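Local coordinates for protein ATP-dependent DNA ligase (Mycobacterium tuberculosis, PDB 6NHX) that seals DNA strands at the expense of ATP and, with Ku, repairs double-strand breaks by non-homologous end joining, at residues 117-129 and 166-178. The protein carries 1 engineered substitution. Numbering follows the deposited sequence.
Sequences RALLGTRYQDRRK and IAKRRDSRYQPGR. With ATP (adenosine-5'-triphosphate), chain B.
Backbone hydrogen bonds join Tyr174 N to Leu120 O (2.9 Å), Tyr124 N to Ser172 O and Gln125 N to Arg170 O, so the first turn of helix 124-136 donates its amides to the type I turn from Arg169 to Ser172. Ser172 O accepts from both Tyr124 N and Arg127 NH1, the latter on a lone pair at 3.0 Å; Arg127 NH1 also donates to Thr122 O (2.7 Å), almost in the guanidinium plane. Bent at chi3 (-56°), the Arg127 chain lays one guanidinium face against Tyr174 CB and the other against Tyr124 CA; NH2 meets the edge of the Tyr174 ring, whose plane stands 85° away. A water links Arg127 NH2 to Ser172 OG and Arg173 O, and Arg127 NE forms a salt bridge with Asp110. In the adenylation domain of the ligase, strand 164-169 carries Lys168 to the adenine, where NZ donates to ATP N1 (2.9 Å) and also pairs with Glu29. The extended Lys168 chain crosses the face of the Tyr124 ring, with CB making a CH-pi contact; Tyr124 OH bonds to Glu29. Leu120 CD2 packs on Tyr174 CD2 (3.8 Å). At the periphery, Arg170 NH1 donates to Gln125 OE1 from above the amide plane, while NE bonds to Ala23 O.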
loop_
_atom_site.group_PDB
_atom_site.type_symbol
_atom_site.label_atom_id
_atom_site.label_comp_id
_atom_site.label_asym_id
_atom_site.label_seq_id
_atom_site.Cartn_x
_atom_site.Cartn_y
_atom_site.Cartn_z
ATOM N N ARG A 117 -19.844 -21.835 -4.692
ATOM C CA ARG A 117 -20.415 -20.734 -5.454
ATOM C C ARG A 117 -19.310 -19.757 -5.819
ATOM O O ARG A 117 -18.769 -19.060 -4.952
ATOM C CB ARG A 117 -21.514 -20.015 -4.678
ATOM C CG ARG A 117 -22.796 -20.811 -4.604
ATOM C CD ARG A 117 -23.220 -21.003 -3.183
ATOM N NE ARG A 117 -23.558 -19.725 -2.567
ATOM C CZ ARG A 117 -23.401 -19.456 -1.278
ATOM N NH1 ARG A 117 -22.908 -20.381 -0.467
ATOM N NH2 ARG A 117 -23.740 -18.266 -0.804
ATOM N N ALA A 118 -18.990 -19.696 -7.107
ATOM C CA ALA A 118 -18.094 -18.679 -7.635
ATOM C C ALA A 118 -18.846 -17.356 -7.772
ATOM O O ALA A 118 -19.970 -17.333 -8.283
ATOM C CB ALA A 118 -17.582 -19.150 -8.995
ATOM N N LEU A 119 -18.230 -16.258 -7.318
ATOM C CA LEU A 119 -18.941 -14.996 -7.122
ATOM C C LEU A 119 -18.489 -13.859 -8.038
ATOM O O LEU A 119 -18.867 -12.711 -7.796
ATOM C CB LEU A 119 -18.844 -14.535 -5.662
ATOM C CG LEU A 119 -19.320 -15.590 -4.680
ATOM C CD1 LEU A 119 -19.041 -15.120 -3.265
ATOM C CD2 LEU A 119 -20.806 -15.917 -4.856
ATOM N N LEU A 120 -17.704 -14.135 -9.079
ATOM C CA LEU A 120 -17.174 -13.047 -9.898
ATOM C C LEU A 120 -18.275 -12.231 -10.561
ATOM O O LEU A 120 -18.121 -11.016 -10.737
ATOM C CB LEU A 120 -16.209 -13.601 -10.942
ATOM C CG LEU A 120 -15.015 -14.379 -10.375
ATOM C CD1 LEU A 120 -14.120 -14.841 -11.519
ATOM C CD2 LEU A 120 -14.222 -13.557 -9.352
ATOM N N GLY A 121 -19.377 -12.864 -10.942
ATOM C CA GLY A 121 -20.478 -12.176 -11.582
ATOM C C GLY A 121 -21.543 -11.689 -10.636
ATOM O O GLY A 121 -22.556 -11.129 -11.075
ATOM N N THR A 122 -21.359 -11.916 -9.341
ATOM C CA THR A 122 -22.279 -11.430 -8.326
ATOM C C THR A 122 -21.933 -9.976 -8.005
ATOM O O THR A 122 -20.758 -9.610 -7.943
ATOM C CB THR A 122 -22.140 -12.305 -7.082
ATOM O OG1 THR A 122 -22.561 -13.636 -7.432
ATOM C CG2 THR A 122 -22.987 -11.786 -5.939
ATOM N N ARG A 123 -22.957 -9.143 -7.823
ATOM C CA ARG A 123 -22.727 -7.717 -7.598
ATOM C C ARG A 123 -22.007 -7.497 -6.270
ATOM O O ARG A 123 -22.236 -8.217 -5.287
ATOM C CB ARG A 123 -24.058 -6.981 -7.539
ATOM C CG ARG A 123 -24.812 -6.935 -8.854
ATOM C CD ARG A 123 -26.277 -6.616 -8.610
ATOM N NE ARG A 123 -27.093 -6.844 -9.797
ATOM C CZ ARG A 123 -27.708 -7.988 -10.079
ATOM N NH1 ARG A 123 -27.608 -9.027 -9.261
ATOM N NH2 ARG A 123 -28.425 -8.096 -11.182
ATOM N N TYR A 124 -21.149 -6.460 -6.247
ATOM C CA TYR A 124 -20.371 -6.149 -5.057
ATOM C C TYR A 124 -21.239 -6.119 -3.809
ATOM O O TYR A 124 -20.860 -6.656 -2.767
ATOM C CB TYR A 124 -19.675 -4.796 -5.254
ATOM C CG TYR A 124 -19.024 -4.262 -3.998
ATOM C CD1 TYR A 124 -17.692 -4.550 -3.698
ATOM C CD2 TYR A 124 -19.747 -3.489 -3.094
ATOM C CE1 TYR A 124 -17.099 -4.083 -2.542
ATOM C CE2 TYR A 124 -19.166 -3.018 -1.920
ATOM C CZ TYR A 124 -17.835 -3.309 -1.659
ATOM O OH TYR A 124 -17.268 -2.840 -0.490
ATOM N N GLN A 125 -22.402 -5.470 -3.892
ATOM C CA GLN A 125 -23.247 -5.319 -2.712
ATOM C C GLN A 125 -23.594 -6.679 -2.118
ATOM O O GLN A 125 -23.624 -6.847 -0.891
ATOM C CB GLN A 125 -24.516 -4.569 -3.108
ATOM C CG GLN A 125 -25.544 -4.428 -2.003
ATOM C CD GLN A 125 -26.477 -3.264 -2.248
ATOM O OE1 GLN A 125 -26.032 -2.132 -2.411
ATOM N NE2 GLN A 125 -27.778 -3.537 -2.292
ATOM N N ASP A 126 -23.815 -7.669 -2.980
ATOM C CA ASP A 126 -24.183 -9.006 -2.520
ATOM C C ASP A 126 -22.966 -9.800 -2.057
ATOM O O ASP A 126 -23.057 -10.551 -1.080
ATOM C CB ASP A 126 -24.922 -9.751 -3.630
ATOM C CG ASP A 126 -26.174 -9.031 -4.080
ATOM O OD1 ASP A 126 -26.904 -8.534 -3.204
ATOM O OD2 ASP A 126 -26.431 -8.969 -5.304
ATOM N N ARG A 127 -21.826 -9.671 -2.748
ATOM C CA ARG A 127 -20.607 -10.308 -2.257
ATOM C C ARG A 127 -20.266 -9.810 -0.854
ATOM O O ARG A 127 -19.843 -10.593 0.009
ATOM C CB ARG A 127 -19.431 -10.054 -3.194
ATOM C CG ARG A 127 -19.659 -10.451 -4.653
ATOM C CD ARG A 127 -18.334 -10.560 -5.413
ATOM N NE ARG A 127 -17.527 -9.326 -5.354
ATOM C CZ ARG A 127 -17.614 -8.297 -6.191
ATOM N NH1 ARG A 127 -18.499 -8.300 -7.177
ATOM N NH2 ARG A 127 -16.815 -7.254 -6.032
ATOM N N ARG A 128 -20.459 -8.509 -0.607
ATOM C CA ARG A 128 -20.142 -7.928 0.689
ATOM C C ARG A 128 -21.005 -8.533 1.787
ATOM O O ARG A 128 -20.508 -8.859 2.867
ATOM C CB ARG A 128 -20.332 -6.412 0.637
ATOM C CG ARG A 128 -19.176 -5.655 0.045
ATOM C CD ARG A 128 -17.877 -5.726 0.856
ATOM N NE ARG A 128 -18.031 -5.338 2.255
ATOM C CZ ARG A 128 -17.029 -4.925 3.031
ATOM N NH1 ARG A 128 -15.802 -4.828 2.537
ATOM N NH2 ARG A 128 -17.255 -4.622 4.301
ATOM N N LYS A 129 -22.310 -8.673 1.534
ATOM C CA LYS A 129 -23.186 -9.250 2.548
ATOM C C LYS A 129 -22.772 -10.680 2.863
ATOM O O LYS A 129 -22.771 -11.095 4.030
ATOM C CB LYS A 129 -24.650 -9.173 2.106
ATOM C CG LYS A 129 -25.174 -7.749 2.012
ATOM C CD LYS A 129 -26.267 -7.464 3.023
ATOM C CE LYS A 129 -26.588 -5.973 3.073
ATOM N NZ LYS A 129 -25.576 -5.205 3.857
ATOM N N ILE A 166 -11.371 3.798 -1.040
ATOM C CA ILE A 166 -11.708 3.135 -2.296
ATOM C C ILE A 166 -13.220 3.127 -2.393
ATOM O O ILE A 166 -13.895 2.522 -1.547
ATOM C CB ILE A 166 -11.180 1.692 -2.395
ATOM C CG1 ILE A 166 -9.776 1.560 -1.789
ATOM C CG2 ILE A 166 -11.281 1.202 -3.860
ATOM C CD1 ILE A 166 -8.702 2.109 -2.677
ATOM N N ALA A 167 -13.760 3.753 -3.430
ATOM C CA ALA A 167 -15.177 3.635 -3.724
ATOM C C ALA A 167 -15.385 2.491 -4.700
ATOM O O ALA A 167 -14.647 2.350 -5.678
ATOM C CB ALA A 167 -15.690 4.928 -4.362
ATOM N N LYS A 168 -16.396 1.661 -4.437
ATOM C CA LYS A 168 -16.694 0.527 -5.297
ATOM C C LYS A 168 -18.174 0.547 -5.645
ATOM O O LYS A 168 -19.023 0.688 -4.759
ATOM C CB LYS A 168 -16.292 -0.784 -4.610
ATOM C CG LYS A 168 -14.807 -0.814 -4.286
ATOM C CD LYS A 168 -14.420 -2.038 -3.450
ATOM C CE LYS A 168 -12.932 -2.048 -3.128
ATOM N NZ LYS A 168 -12.600 -3.200 -2.228
ATOM N N ARG A 169 -18.481 0.445 -6.933
ATOM C CA ARG A 169 -19.876 0.497 -7.347
ATOM C C ARG A 169 -20.647 -0.680 -6.765
ATOM O O ARG A 169 -20.201 -1.834 -6.826
ATOM C CB ARG A 169 -19.957 0.452 -8.870
ATOM C CG ARG A 169 -19.828 1.798 -9.540
ATOM C CD ARG A 169 -20.307 1.764 -10.994
ATOM N NE ARG A 169 -21.751 1.580 -11.057
ATOM C CZ ARG A 169 -22.636 2.568 -11.150
ATOM N NH1 ARG A 169 -22.226 3.830 -11.211
ATOM N NH2 ARG A 169 -23.934 2.291 -11.184
ATOM N N ARG A 170 -21.816 -0.391 -6.192
ATOM C CA ARG A 170 -22.591 -1.445 -5.545
ATOM C C ARG A 170 -23.020 -2.531 -6.529
ATOM O O ARG A 170 -23.169 -3.693 -6.135
ATOM C CB ARG A 170 -23.797 -0.830 -4.839
ATOM C CG ARG A 170 -23.395 0.006 -3.628
ATOM C CD ARG A 170 -24.575 0.691 -2.972
ATOM N NE ARG A 170 -24.195 1.325 -1.711
ATOM C CZ ARG A 170 -24.012 0.676 -0.564
ATOM N NH1 ARG A 170 -24.178 -0.636 -0.506
ATOM N NH2 ARG A 170 -23.656 1.341 0.527
ATOM N N ASP A 171 -23.225 -2.180 -7.795
ATOM C CA ASP A 171 -23.689 -3.123 -8.805
ATOM C C ASP A 171 -22.557 -3.827 -9.554
ATOM O O ASP A 171 -22.834 -4.539 -10.524
ATOM C CB ASP A 171 -24.630 -2.420 -9.800
ATOM C CG ASP A 171 -23.936 -1.331 -10.611
ATOM O OD1 ASP A 171 -24.643 -0.575 -11.317
ATOM O OD2 ASP A 171 -22.696 -1.219 -10.565
ATOM N N SER A 172 -21.297 -3.656 -9.138
ATOM C CA SER A 172 -20.177 -4.047 -9.986
ATOM C C SER A 172 -19.769 -5.510 -9.784
ATOM O O SER A 172 -19.758 -6.034 -8.665
ATOM C CB SER A 172 -18.967 -3.117 -9.801
ATOM O OG SER A 172 -18.489 -3.079 -8.470
ATOM N N ARG A 173 -19.400 -6.146 -10.891
ATOM C CA ARG A 173 -18.824 -7.478 -10.873
ATOM C C ARG A 173 -17.340 -7.396 -10.507
ATOM O O ARG A 173 -16.735 -6.321 -10.462
ATOM C CB ARG A 173 -19.057 -8.178 -12.215
ATOM C CG ARG A 173 -17.843 -8.261 -13.144
ATOM C CD ARG A 173 -18.203 -8.806 -14.532
ATOM N NE ARG A 173 -18.618 -10.213 -14.513
ATOM C CZ ARG A 173 -17.814 -11.249 -14.270
ATOM N NH1 ARG A 173 -16.524 -11.059 -14.013
ATOM N NH2 ARG A 173 -18.306 -12.486 -14.285
ATOM N N TYR A 174 -16.743 -8.548 -10.228
ATOM C CA TYR A 174 -15.313 -8.634 -9.952
ATOM C C TYR A 174 -14.595 -9.005 -11.237
ATOM O O TYR A 174 -14.905 -10.033 -11.843
ATOM C CB TYR A 174 -15.024 -9.679 -8.871
ATOM C CG TYR A 174 -13.632 -9.535 -8.305
ATOM C CD1 TYR A 174 -13.400 -8.740 -7.186
ATOM C CD2 TYR A 174 -12.536 -10.142 -8.927
ATOM C CE1 TYR A 174 -12.107 -8.584 -6.658
ATOM C CE2 TYR A 174 -11.242 -9.973 -8.423
ATOM C CZ TYR A 174 -11.044 -9.199 -7.287
ATOM O OH TYR A 174 -9.772 -9.036 -6.790
ATOM N N GLN A 175 -13.643 -8.165 -11.658
ATOM C CA GLN A 175 -12.925 -8.338 -12.919
ATOM C C GLN A 175 -11.457 -8.643 -12.649
ATOM O O GLN A 175 -10.638 -7.725 -12.492
ATOM C CB GLN A 175 -13.078 -7.080 -13.783
ATOM C CG GLN A 175 -14.529 -6.750 -14.040
ATOM C CD GLN A 175 -14.724 -5.719 -15.125
ATOM O OE1 GLN A 175 -15.358 -4.687 -14.902
ATOM N NE2 GLN A 175 -14.193 -5.996 -16.310
ATOM N N PRO A 176 -11.077 -9.919 -12.560
ATOM C CA PRO A 176 -9.696 -10.244 -12.194
ATOM C C PRO A 176 -8.699 -9.673 -13.193
ATOM O O PRO A 176 -8.904 -9.727 -14.409
ATOM C CB PRO A 176 -9.678 -11.778 -12.198
ATOM C CG PRO A 176 -11.099 -12.177 -11.994
ATOM C CD PRO A 176 -11.923 -11.125 -12.666
ATOM N N GLY A 177 -7.627 -9.098 -12.656
ATOM C CA GLY A 177 -6.514 -8.663 -13.474
ATOM C C GLY A 177 -6.760 -7.399 -14.258
ATOM O O GLY A 177 -5.989 -7.093 -15.169
ATOM N N ARG A 178 -7.814 -6.654 -13.942
ATOM C CA ARG A 178 -8.156 -5.458 -14.708
ATOM C C ARG A 178 -8.318 -4.267 -13.779
ATOM O O ARG A 178 -8.856 -4.395 -12.676
ATOM C CB ARG A 178 -9.475 -5.640 -15.462
ATOM C CG ARG A 178 -9.420 -6.639 -16.598
ATOM C CD ARG A 178 -10.742 -6.663 -17.353
ATOM N NE ARG A 178 -10.689 -5.882 -18.590
ATOM C CZ ARG A 178 -10.970 -4.584 -18.669
ATOM N NH1 ARG A 178 -11.321 -3.912 -17.580
ATOM N NH2 ARG A 178 -10.896 -3.955 -19.836
HETATM P PG ATP B . -1.830 0.156 -7.832
HETATM O O1G ATP B . -3.256 0.661 -7.909
HETATM O O2G ATP B . -1.199 -0.205 -9.163
HETATM O O3G ATP B . -1.657 -0.931 -6.786
HETATM P PB ATP B . -0.309 1.756 -5.908
HETATM O O1B ATP B . 0.480 3.036 -6.013
HETATM O O2B ATP B . 0.297 0.515 -5.291
HETATM O O3B ATP B . -0.927 1.421 -7.359
HETATM P PA ATP B . -2.268 3.363 -4.499
HETATM O O1A ATP B . -2.395 4.383 -5.589
HETATM O O2A ATP B . -1.520 3.583 -3.210
HETATM O O3A ATP B . -1.692 2.030 -5.161
HETATM O "O5'" ATP B . -3.727 2.719 -4.221
HETATM C "C5'" ATP B . -3.956 1.921 -3.062
HETATM C "C4'" ATP B . -3.513 0.472 -3.288
HETATM O "O4'" ATP B . -3.980 -0.288 -2.173
HETATM C "C3'" ATP B . -4.109 -0.165 -4.525
HETATM O "O3'" ATP B . -3.270 -1.240 -4.934
HETATM C "C2'" ATP B . -5.382 -0.739 -3.970
HETATM O "O2'" ATP B . -5.905 -1.803 -4.777
HETATM C "C1'" ATP B . -4.952 -1.242 -2.595
HETATM N N9 ATP B . -6.040 -1.151 -1.600
HETATM C C8 ATP B . -5.934 -0.661 -0.340
HETATM N N7 ATP B . -7.121 -0.760 0.321
HETATM C C5 ATP B . -7.983 -1.341 -0.535
HETATM C C6 ATP B . -9.390 -1.712 -0.486
HETATM N N6 ATP B . -10.118 -1.462 0.608
HETATM N N1 ATP B . -9.924 -2.283 -1.575
HETATM C C2 ATP B . -9.219 -2.528 -2.687
HETATM N N3 ATP B . -7.924 -2.199 -2.811
HETATM C C4 ATP B . -7.281 -1.596 -1.786
HETATM O O HOH W 1 -16.591 -5.032 -7.889
#